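Local coordinates for xyloglucan-specific endo-beta-1,4-glucanase GH12 (Aspergillus niveus, PDB 4NPR), which probably hydrolyses internal beta-1,4-glucosidic linkages of xyloglucan with retention of the anomeric configuration, as a family 12 glycoside hydrolase, at residues Asn66-Trp76 / Gly228-Ser239. Residues are numbered along the deposited sequence; the frame is centred on the assembly and turned at random.
Sequences NTIVWNTKWSW and GSNAVFTVSDYS. With SO4 (sulfate ion), chain C.
Phe233, Trp70 and Trp74 bury the most surface where strand 67-76 runs antiparallel to 231-235, their axes at 169°. Phe233 turns its edge to the six-membered ring of Trp70 in an offset edge-to-face pair, the planes at 74° and CE2 of Phe233 lying 3.9 Å from CH2 of Trp70. CG of Trp70 sits between its backbone N and carbonyl carbon (chi1 62°), a torsion that swings the indole across to the neighbouring strand, where Val235 covers one face: its CB stands over the pyrrole ring in a CH-pi contact and its CG2 is 3.7 Å from CE2 of Trp70. Trp74 repeats that torsion and is laid over Ala231, whose methyl CB lies 3.6 Å from the centroid of the six-membered ring, close to its normal. Gly228 N meets the edge of the same indole, near CZ3, while Trp74 NE1 is hydrogen-bonded to Tyr112 OH on strand 105-113.

Paired backbone bonds hold this register. Phe233 N donates to Thr72 O at 2.9 Å in a nearly straight bond, and Thr72 N returns a bond to Phe233 O. The pairing slips by one residue between Ile68 and Trp70 and again between Trp74 and Trp76, two beta bulges; at the second, Asn230 N reaches Ser75 OG at 3.0 Å. Near the other end, Thr67 OG1 and Ser239 OG both donate to one sulfate oxygen, O2, at 2.7 and 2.8 Å respectively.

Trp74, Trp76, Phe233 and Tyr238 also touch strand 215-226 of the second sheet, which places these aromatic groups between the layers. Such inward packing from two central antiparallel strands is characteristic of the beta-jelly-roll sandwich of glycoside hydrolase family 12.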
ATOM      1  N   ASN A  66       0.774  15.412 -11.420  1.00 27.21           N
ATOM      2  CA  ASN A  66       0.560  14.011 -11.017  1.00 26.55           C
ATOM      3  C   ASN A  66       0.535  13.776  -9.506  1.00 23.43           C
ATOM      4  O   ASN A  66       0.745  12.664  -9.073  1.00 22.34           O
ATOM      5  CB  ASN A  66       1.554  13.067 -11.690  1.00 28.82           C
ATOM      6  CG  ASN A  66       0.926  11.696 -11.981  1.00 31.95           C
ATOM      7  OD1 ASN A  66      -0.258  11.598 -12.387  1.00 33.26           O
ATOM      8  ND2 ASN A  66       1.696  10.633 -11.755  1.00 32.24           N
ATOM      9  N   THR A  67       0.204  14.817  -8.737  1.00 20.90           N
ATOM     10  CA  THR A  67       0.132  14.771  -7.268  1.00 19.25           C
ATOM     11  C   THR A  67      -1.292  14.812  -6.715  1.00 17.40           C
ATOM     12  O   THR A  67      -2.027  15.763  -6.944  1.00 17.76           O
ATOM     13  CB  THR A  67       0.891  15.980  -6.703  1.00 19.26           C
ATOM     14  OG1 THR A  67       2.226  15.931  -7.193  1.00 19.02           O
ATOM     15  CG2 THR A  67       0.910  15.984  -5.186  1.00 19.69           C
ATOM     16  N   ILE A  68      -1.665  13.788  -5.959  1.00 15.96           N
ATOM     17  CA  ILE A  68      -3.027  13.676  -5.426  1.00 14.92           C
ATOM     18  C   ILE A  68      -2.998  13.951  -3.919  1.00 14.69           C
ATOM     19  O   ILE A  68      -2.007  13.616  -3.255  1.00 14.76           O
ATOM     20  CB  ILE A  68      -3.688  12.324  -5.756  1.00 15.34           C
ATOM     21  CG1 ILE A  68      -5.132  12.266  -5.223  1.00 16.53           C
ATOM     22  CG2 ILE A  68      -2.910  11.138  -5.190  1.00 15.42           C
ATOM     23  CD1 ILE A  68      -5.986  11.179  -5.867  1.00 16.44           C
ATOM     24  N   VAL A  69      -4.036  14.644  -3.429  1.00 13.48           N
ATOM     25  CA  VAL A  69      -4.233  14.990  -2.021  1.00 13.29           C
ATOM     26  C   VAL A  69      -5.577  14.383  -1.619  1.00 12.88           C
ATOM     27  O   VAL A  69      -6.594  14.619  -2.274  1.00 12.51           O
ATOM     28  CB  VAL A  69      -4.244  16.554  -1.844  1.00 13.75           C
ATOM     29  CG1 VAL A  69      -4.439  16.999  -0.386  1.00 12.66           C
ATOM     30  CG2 VAL A  69      -2.957  17.159  -2.455  1.00 13.72           C
ATOM     31  N   TRP A  70      -5.578  13.549  -0.589  1.00 12.97           N
ATOM     32  CA  TRP A  70      -6.803  12.879  -0.165  1.00 13.35           C
ATOM     33  C   TRP A  70      -6.721  12.478   1.279  1.00 13.65           C
ATOM     34  O   TRP A  70      -5.665  12.661   1.914  1.00 13.03           O
ATOM     35  CB  TRP A  70      -7.081  11.628  -1.003  1.00 13.18           C
ATOM     36  CG  TRP A  70      -6.025  10.511  -0.941  1.00 13.22           C
ATOM     37  CD1 TRP A  70      -4.823  10.465  -1.609  1.00 13.01           C
ATOM     38  CD2 TRP A  70      -6.121   9.263  -0.223  1.00 13.49           C
ATOM     39  NE1 TRP A  70      -4.172   9.266  -1.346  1.00 13.19           N
ATOM     40  CE2 TRP A  70      -4.953   8.517  -0.503  1.00 13.54           C
ATOM     41  CE3 TRP A  70      -7.080   8.706   0.617  1.00 13.24           C
ATOM     42  CZ2 TRP A  70      -4.734   7.253   0.040  1.00 13.70           C
ATOM     43  CZ3 TRP A  70      -6.858   7.463   1.151  1.00 13.32           C
ATOM     44  CH2 TRP A  70      -5.704   6.750   0.873  1.00 13.67           C
ATOM     45  N   ASN A  71      -7.832  11.917   1.775  1.00 13.81           N
ATOM     46  CA  ASN A  71      -7.862  11.310   3.090  1.00 14.77           C
ATOM     47  C   ASN A  71      -8.933  10.256   3.276  1.00 14.84           C
ATOM     48  O   ASN A  71      -9.860  10.098   2.462  1.00 15.01           O
ATOM     49  CB  ASN A  71      -8.035  12.376   4.177  1.00 15.91           C
ATOM     50  CG  ASN A  71      -9.453  12.911   4.262  1.00 17.00           C
ATOM     51  OD1 ASN A  71     -10.427  12.153   4.459  1.00 17.83           O
ATOM     52  ND2 ASN A  71      -9.582  14.240   4.138  1.00 17.02           N
ATOM     53  N   THR A  72      -8.813   9.552   4.385  1.00 14.62           N
ATOM     54  CA  THR A  72      -9.852   8.674   4.793  1.00 15.06           C
ATOM     55  C   THR A  72     -10.029   8.703   6.321  1.00 14.62           C
ATOM     56  O   THR A  72      -9.074   8.930   7.058  1.00 13.73           O
ATOM     57  CB  THR A  72      -9.554   7.263   4.264  1.00 15.86           C
ATOM     58  OG1 THR A  72     -10.680   6.423   4.515  1.00 18.10           O
ATOM     59  CG2 THR A  72      -8.357   6.663   4.929  1.00 16.08           C
ATOM     60  N   LYS A  73     -11.251   8.428   6.767  1.00 14.20           N
ATOM     61  CA  LYS A  73     -11.627   8.511   8.152  1.00 14.11           C
ATOM     62  C   LYS A  73     -12.353   7.273   8.509  1.00 13.13           C
ATOM     63  O   LYS A  73     -13.166   6.795   7.724  1.00 13.11           O
ATOM     64  CB  LYS A  73     -12.563   9.687   8.338  1.00 15.74           C
ATOM     65  CG  LYS A  73     -11.873  10.988   7.981  1.00 17.57           C
ATOM     66  CD  LYS A  73     -12.721  12.236   8.105  1.00 19.38           C
ATOM     67  CE  LYS A  73     -11.791  13.445   8.018  1.00 22.16           C
ATOM     68  NZ  LYS A  73     -12.388  14.523   7.186  1.00 25.38           N
ATOM     69  N   TRP A  74     -12.106   6.755   9.705  1.00 12.28           N
ATOM     70  CA  TRP A  74     -12.632   5.459  10.039  1.00 12.20           C
ATOM     71  C   TRP A  74     -12.663   5.157  11.509  1.00 12.68           C
ATOM     72  O   TRP A  74     -11.914   5.722  12.285  1.00 12.82           O
ATOM     73  CB  TRP A  74     -11.854   4.332   9.291  1.00 11.96           C
ATOM     74  CG  TRP A  74     -10.343   4.237   9.539  1.00 11.58           C
ATOM     75  CD1 TRP A  74      -9.349   4.778   8.763  1.00 11.42           C
ATOM     76  CD2 TRP A  74      -9.672   3.544  10.608  1.00 11.29           C
ATOM     77  NE1 TRP A  74      -8.110   4.483   9.284  1.00 11.34           N
ATOM     78  CE2 TRP A  74      -8.277   3.733  10.421  1.00 11.20           C
ATOM     79  CE3 TRP A  74     -10.107   2.781  11.679  1.00 11.15           C
ATOM     80  CZ2 TRP A  74      -7.326   3.173  11.261  1.00 10.85           C
ATOM     81  CZ3 TRP A  74      -9.142   2.230  12.545  1.00 11.55           C
ATOM     82  CH2 TRP A  74      -7.769   2.437  12.325  1.00 11.13           C
ATOM     83  N   SER A  75     -13.570   4.257  11.876  1.00 13.24           N
ATOM     84  CA  SER A  75     -13.509   3.563  13.133  1.00 14.11           C
ATOM     85  C   SER A  75     -13.875   2.127  12.836  1.00 13.84           C
ATOM     86  O   SER A  75     -14.811   1.882  12.080  1.00 13.95           O
ATOM     87  CB  SER A  75     -14.539   4.112  14.109  1.00 15.39           C
ATOM     88  OG  SER A  75     -14.328   5.490  14.348  1.00 17.23           O
ATOM     89  N   TRP A  76     -13.136   1.197  13.449  1.00 13.77           N
ATOM     90  CA  TRP A  76     -13.347  -0.249  13.319  1.00 13.33           C
ATOM     91  C   TRP A  76     -13.078  -0.935  14.644  1.00 14.30           C
ATOM     92  O   TRP A  76     -12.183  -0.536  15.414  1.00 13.48           O
ATOM     93  CB  TRP A  76     -12.398  -0.849  12.281  1.00 12.52           C
ATOM     94  CG  TRP A  76     -12.619  -0.419  10.891  1.00 11.31           C
ATOM     95  CD1 TRP A  76     -11.782   0.290  10.134  1.00 11.13           C
ATOM     96  CD2 TRP A  76     -13.760  -0.693  10.094  1.00 11.20           C
ATOM     97  NE1 TRP A  76     -12.320   0.507   8.895  1.00 11.09           N
ATOM     98  CE2 TRP A  76     -13.541  -0.104   8.841  1.00 11.19           C
ATOM     99  CE3 TRP A  76     -14.944  -1.378  10.318  1.00 11.31           C
ATOM    100  CZ2 TRP A  76     -14.465  -0.172   7.805  1.00 11.39           C
ATOM    101  CZ3 TRP A  76     -15.887  -1.453   9.276  1.00 11.69           C
ATOM    102  CH2 TRP A  76     -15.636  -0.847   8.037  1.00 11.65           C
ATOM    103  N   GLY A 228      -9.466   0.763  15.834  1.00 15.48           N
ATOM    104  CA  GLY A 228      -9.319   2.123  16.336  1.00 16.64           C
ATOM    105  C   GLY A 228     -10.609   2.930  16.198  1.00 17.59           C
ATOM    106  O   GLY A 228     -11.598   2.455  15.645  1.00 19.51           O
ATOM    107  N   SER A 229     -10.607   4.150  16.731  1.00 19.13           N
ATOM    108  CA  SER A 229     -11.763   5.090  16.604  1.00 20.13           C
ATOM    109  C   SER A 229     -11.273   6.477  16.266  1.00 19.83           C
ATOM    110  O   SER A 229     -10.179   6.859  16.700  1.00 19.85           O
ATOM    111  CB  SER A 229     -12.631   5.142  17.882  1.00 20.24           C
ATOM    112  OG  SER A 229     -11.870   4.892  19.028  1.00 19.49           O
ATOM    113  N   ASN A 230     -12.100   7.200  15.504  1.00 20.47           N
ATOM    114  CA  ASN A 230     -11.821   8.562  15.026  1.00 21.72           C
ATOM    115  C   ASN A 230     -10.471   8.711  14.373  1.00 20.69           C
ATOM    116  O   ASN A 230      -9.761   9.696  14.619  1.00 21.60           O
ATOM    117  CB  ASN A 230     -11.968   9.576  16.151  1.00 24.03           C
ATOM    118  CG  ASN A 230     -13.345   9.522  16.764  1.00 28.16           C
ATOM    119  OD1 ASN A 230     -14.349   9.777  16.086  1.00 33.87           O
ATOM    120  ND2 ASN A 230     -13.420   9.125  18.017  1.00 29.34           N
ATOM    121  N   ALA A 231     -10.111   7.718  13.556  1.00 17.79           N
ATOM    122  CA  ALA A 231      -8.871   7.781  12.836  1.00 15.84           C
ATOM    123  C   ALA A 231      -9.088   8.651  11.646  1.00 14.81           C
ATOM    124  O   ALA A 231     -10.182   8.711  11.074  1.00 13.79           O
ATOM    125  CB  ALA A 231      -8.407   6.410  12.408  1.00 16.13           C
ATOM    126  N   VAL A 232      -8.026   9.360  11.309  1.00 14.25           N
ATOM    127  CA  VAL A 232      -7.987  10.222  10.152  1.00 13.74           C
ATOM    128  C   VAL A 232      -6.610  10.003   9.587  1.00 13.49           C
ATOM    129  O   VAL A 232      -5.613  10.197  10.277  1.00 14.39           O
ATOM    130  CB  VAL A 232      -8.193  11.709  10.500  1.00 13.73           C
ATOM    131  CG1 VAL A 232      -8.292  12.537   9.214  1.00 13.75           C
ATOM    132  CG2 VAL A 232      -9.441  11.916  11.352  1.00 13.33           C
ATOM    133  N   PHE A 233      -6.578   9.502   8.364  1.00 13.10           N
ATOM    134  CA  PHE A 233      -5.362   9.320   7.607  1.00 12.16           C
ATOM    135  C   PHE A 233      -5.394  10.374   6.489  1.00 11.76           C
ATOM    136  O   PHE A 233      -6.288  10.385   5.662  1.00 11.28           O
ATOM    137  CB  PHE A 233      -5.299   7.909   7.047  1.00 11.70           C
ATOM    138  CG  PHE A 233      -4.162   7.685   6.097  1.00 11.97           C
ATOM    139  CD1 PHE A 233      -2.846   7.720   6.548  1.00 11.84           C
ATOM    140  CD2 PHE A 233      -4.398   7.441   4.756  1.00 12.29           C
ATOM    141  CE1 PHE A 233      -1.805   7.509   5.691  1.00 11.83           C
ATOM    142  CE2 PHE A 233      -3.342   7.195   3.886  1.00 12.08           C
ATOM    143  CZ  PHE A 233      -2.057   7.225   4.356  1.00 12.14           C
ATOM    144  N   THR A 234      -4.400  11.249   6.519  1.00 11.68           N
ATOM    145  CA  THR A 234      -4.313  12.454   5.741  1.00 11.82           C
ATOM    146  C   THR A 234      -3.097  12.265   4.869  1.00 11.84           C
ATOM    147  O   THR A 234      -1.972  12.164   5.357  1.00 11.07           O
ATOM    148  CB  THR A 234      -4.052  13.681   6.659  1.00 12.10           C
ATOM    149  OG1 THR A 234      -5.089  13.774   7.636  1.00 13.99           O
ATOM    150  CG2 THR A 234      -4.029  14.967   5.896  1.00 11.90           C
ATOM    151  N   VAL A 235      -3.340  12.210   3.573  1.00 12.35           N
ATOM    152  CA  VAL A 235      -2.282  12.189   2.568  1.00 13.07           C
ATOM    153  C   VAL A 235      -2.184  13.582   1.970  1.00 13.67           C
ATOM    154  O   VAL A 235      -3.022  13.962   1.193  1.00 14.28           O
ATOM    155  CB  VAL A 235      -2.608  11.159   1.481  1.00 12.62           C
ATOM    156  CG1 VAL A 235      -1.669  11.276   0.304  1.00 12.98           C
ATOM    157  CG2 VAL A 235      -2.585   9.769   2.088  1.00 12.61           C
ATOM    158  N   SER A 236      -1.177  14.354   2.335  1.00 14.87           N
ATOM    159  CA  SER A 236      -1.185  15.748   1.940  1.00 15.86           C
ATOM    160  C   SER A 236      -0.485  15.923   0.583  1.00 16.94           C
ATOM    161  O   SER A 236      -0.659  16.940  -0.086  1.00 18.49           O
ATOM    162  CB  SER A 236      -0.697  16.663   3.084  1.00 15.74           C
ATOM    163  OG  SER A 236       0.603  16.349   3.451  1.00 17.23           O
ATOM    164  N   ASP A 237       0.269  14.908   0.169  1.00 17.18           N
ATOM    165  CA  ASP A 237       0.644  14.726  -1.213  1.00 17.72           C
ATOM    166  C   ASP A 237       1.203  13.318  -1.496  1.00 15.17           C
ATOM    167  O   ASP A 237       1.904  12.722  -0.680  1.00 14.77           O
ATOM    168  CB  ASP A 237       1.610  15.813  -1.669  1.00 21.03           C
ATOM    169  CG  ASP A 237       2.935  15.683  -1.046  1.00 24.66           C
ATOM    170  OD1 ASP A 237       3.021  15.988   0.168  1.00 26.69           O
ATOM    171  OD2 ASP A 237       3.889  15.256  -1.762  1.00 29.76           O
ATOM    172  N   TYR A 238       0.827  12.792  -2.644  1.00 13.28           N
ATOM    173  CA  TYR A 238       1.238  11.488  -3.087  1.00 12.57           C
ATOM    174  C   TYR A 238       1.404  11.571  -4.599  1.00 12.59           C
ATOM    175  O   TYR A 238       0.550  12.129  -5.290  1.00 12.87           O
ATOM    176  CB  TYR A 238       0.210  10.375  -2.733  1.00 12.32           C
ATOM    177  CG  TYR A 238       0.584   9.028  -3.358  1.00 11.71           C
ATOM    178  CD1 TYR A 238       1.616   8.258  -2.832  1.00 11.92           C
ATOM    179  CD2 TYR A 238      -0.022   8.585  -4.516  1.00 11.54           C
ATOM    180  CE1 TYR A 238       2.030   7.066  -3.427  1.00 11.64           C
ATOM    181  CE2 TYR A 238       0.362   7.402  -5.124  1.00 11.61           C
ATOM    182  CZ  TYR A 238       1.377   6.625  -4.575  1.00 11.57           C
ATOM    183  OH  TYR A 238       1.735   5.432  -5.172  1.00 10.93           O
ATOM    184  N   SER A 239       2.519  11.056  -5.105  1.00 12.33           N
ATOM    185  CA  SER A 239       2.685  10.853  -6.536  1.00 12.03           C
ATOM    186  C   SER A 239       3.500   9.614  -6.769  1.00 12.27           C
ATOM    187  O   SER A 239       4.251   9.181  -5.895  1.00 11.07           O
ATOM    188  CB  SER A 239       3.377  12.023  -7.240  1.00 11.47           C
ATOM    189  OG  SER A 239       4.544  12.388  -6.582  1.00 10.67           O
TER
HETATM  190  S   SO4 C 301       5.817  15.600  -6.536  1.00 53.97           S
HETATM  191  O1  SO4 C 301       6.847  15.094  -5.591  1.00 57.33           O
HETATM  192  O2  SO4 C 301       4.499  15.137  -6.026  1.00 49.40           O
HETATM  193  O3  SO4 C 301       5.888  17.090  -6.544  1.00 56.22           O
HETATM  194  O4  SO4 C 301       6.052  15.078  -7.923  1.00 48.79           O